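Local coordinates for DUF1902 domain-containing protein (Thermus thermophilus, PDB 1WV8) that is of unknown function but folds as a small alpha/beta protein, a four-stranded mixed sheet packed with one long helix, and pairs with a second copy in the crystal assembly, at residues L4-L9 with W17-D22. Numbering follows the deposited sequence.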
loop_
_atom_site.group_PDB
_atom_site.type_symbol
_atom_site.label_atom_id
_atom_site.label_comp_id
_atom_site.label_asym_id
_atom_site.label_seq_id
_atom_site.Cartn_x
_atom_site.Cartn_y
_atom_site.Cartn_z
ATOM N N LEU A 4 9.269 -1.715 -7.487
ATOM C CA LEU A 4 8.637 -0.585 -8.158
ATOM C C LEU A 4 7.551 -0.033 -7.245
ATOM O O LEU A 4 6.542 -0.697 -6.990
ATOM C CB LEU A 4 8.006 -1.024 -9.477
ATOM C CG LEU A 4 8.920 -1.582 -10.566
ATOM C CD1 LEU A 4 8.111 -2.169 -11.701
ATOM C CD2 LEU A 4 9.813 -0.463 -11.056
ATOM N N LYS A 5 7.767 1.178 -6.754
ATOM C CA LYS A 5 6.814 1.816 -5.869
ATOM C C LYS A 5 5.720 2.501 -6.676
ATOM O O LYS A 5 6.000 3.298 -7.569
ATOM C CB LYS A 5 7.544 2.826 -4.984
ATOM C CG LYS A 5 8.658 2.199 -4.153
ATOM C CD LYS A 5 9.332 3.229 -3.261
ATOM C CE LYS A 5 10.485 2.617 -2.482
ATOM N NZ LYS A 5 11.157 3.617 -1.598
ATOM N N VAL A 6 4.474 2.170 -6.358
ATOM C CA VAL A 6 3.308 2.748 -7.018
ATOM C C VAL A 6 2.362 3.291 -5.953
ATOM O O VAL A 6 1.982 2.572 -5.015
ATOM C CB VAL A 6 2.549 1.691 -7.844
ATOM C CG1 VAL A 6 1.282 2.298 -8.466
ATOM C CG2 VAL A 6 3.462 1.140 -8.924
ATOM N N GLN A 7 1.981 4.559 -6.082
ATOM C CA GLN A 7 1.066 5.137 -5.114
ATOM C C GLN A 7 -0.378 5.010 -5.570
ATOM O O GLN A 7 -0.688 5.159 -6.755
ATOM C CB GLN A 7 1.372 6.607 -4.860
ATOM C CG GLN A 7 2.662 6.881 -4.131
ATOM C CD GLN A 7 3.854 6.895 -5.056
ATOM O OE1 GLN A 7 3.856 7.603 -6.056
ATOM N NE2 GLN A 7 4.883 6.119 -4.721
ATOM N N ALA A 8 -1.255 4.728 -4.615
ATOM C CA ALA A 8 -2.680 4.621 -4.883
ATOM C C ALA A 8 -3.242 5.829 -4.168
ATOM O O ALA A 8 -3.109 5.948 -2.951
ATOM C CB ALA A 8 -3.255 3.345 -4.292
ATOM N N LEU A 9 -3.837 6.733 -4.936
ATOM C CA LEU A 9 -4.397 7.960 -4.383
ATOM C C LEU A 9 -5.916 7.861 -4.422
ATOM O O LEU A 9 -6.501 7.550 -5.464
ATOM C CB LEU A 9 -3.895 9.141 -5.217
ATOM C CG LEU A 9 -2.384 9.070 -5.456
ATOM C CD1 LEU A 9 -2.003 9.923 -6.635
ATOM C CD2 LEU A 9 -1.653 9.496 -4.204
ATOM N N TRP A 17 -9.554 4.620 -6.766
ATOM C CA TRP A 17 -8.168 4.766 -6.331
ATOM C C TRP A 17 -7.426 4.961 -7.628
ATOM O O TRP A 17 -7.705 4.270 -8.601
ATOM C CB TRP A 17 -7.659 3.492 -5.642
ATOM C CG TRP A 17 -8.178 3.305 -4.258
ATOM C CD1 TRP A 17 -9.289 2.592 -3.874
ATOM C CD2 TRP A 17 -7.592 3.816 -3.066
ATOM N NE1 TRP A 17 -9.417 2.630 -2.505
ATOM C CE2 TRP A 17 -8.388 3.376 -1.988
ATOM C CE3 TRP A 17 -6.471 4.610 -2.802
ATOM C CZ2 TRP A 17 -8.088 3.704 -0.658
ATOM C CZ3 TRP A 17 -6.178 4.933 -1.485
ATOM C CH2 TRP A 17 -6.984 4.480 -0.430
ATOM N N VAL A 18 -6.475 5.885 -7.646
ATOM C CA VAL A 18 -5.740 6.179 -8.867
ATOM C C VAL A 18 -4.261 5.887 -8.728
ATOM O O VAL A 18 -3.624 6.354 -7.796
ATOM C CB VAL A 18 -5.932 7.666 -9.248
ATOM C CG1 VAL A 18 -4.985 8.053 -10.371
ATOM C CG2 VAL A 18 -7.376 7.895 -9.653
ATOM N N ALA A 19 -3.718 5.130 -9.673
ATOM C CA ALA A 19 -2.312 4.760 -9.615
ATOM C C ALA A 19 -1.388 5.867 -10.104
ATOM O O ALA A 19 -1.674 6.554 -11.084
ATOM C CB ALA A 19 -2.087 3.498 -10.423
ATOM N N GLU A 20 -0.268 6.022 -9.412
ATOM C CA GLU A 20 0.728 7.024 -9.761
ATOM C C GLU A 20 2.110 6.445 -9.479
ATOM O O GLU A 20 2.357 5.932 -8.395
ATOM C CB GLU A 20 0.516 8.286 -8.915
ATOM C CG GLU A 20 1.553 9.376 -9.117
ATOM C CD GLU A 20 1.641 9.833 -10.563
ATOM O OE1 GLU A 20 0.650 9.649 -11.308
ATOM O OE2 GLU A 20 2.702 10.376 -10.950
ATOM N N SER A 21 3.022 6.529 -10.439
ATOM C CA SER A 21 4.349 5.991 -10.199
ATOM C C SER A 21 5.483 6.720 -10.896
ATOM O O SER A 21 5.417 7.007 -12.081
ATOM C CB SER A 21 4.403 4.521 -10.601
ATOM O OG SER A 21 5.673 3.973 -10.290
ATOM N N ASP A 22 6.540 6.994 -10.142
ATOM C CA ASP A 22 7.716 7.663 -10.672
ATOM C C ASP A 22 8.687 6.605 -11.215
ATOM O O ASP A 22 9.645 6.932 -11.922
ATOM C CB ASP A 22 8.398 8.475 -9.569
ATOM C CG ASP A 22 9.347 9.519 -10.116
ATOM O OD1 ASP A 22 8.871 10.452 -10.798
ATOM O OD2 ASP A 22 10.567 9.407 -9.868
HETATM O O HOH W 1 7.204 5.905 -7.306
#
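With its OG swung opposite the backbone N (chi1 -176°), Ser21 reaches across to Lys5, while Trp17, with CG opposite its carbonyl carbon (chi1 -75°), brings its ring edge to Ala8 O, which lies near the ring plane, 3.5 Å from Trp17 CZ3. Between these two contacts runs the ladder of an antiparallel beta hairpin formed by strands 3-11 and 16-20. Gln7 N donates to Glu20 O at 2.7 Å and Leu9 N to Val18 O at 2.9 Å; each pair returns a second bond through Glu20 N and Val18 N. Ala8 and Ala19 form the non-hydrogen-bonded pair on the buried face; Ala8 CB meets Trp17 CE3 at 3.8 Å, while Ala19 CB packs on Val6 CG1. Small Ala8 lets the broad indole lie close, and Leu34 of helix 34-51 touches both. On the more exposed face, Leu9 CD1 packs on Glu20 CB at 3.8 Å, and Gln7 turns its NE2 to Glu65 on strand 61-69. Ser21 suits the ladder's end because its hydroxyl donates to Lys5 O (OG to O 2.8 Å) and accepts from the backbone N of Asp23. An alanine here would lose both bonds and is likely to leave Lys5 O relying on its water and the chain at Asp23 less firmly held. That water donates to Lys5 O at 2.9 Å and accepts from Asp22 N at 3.1 Å.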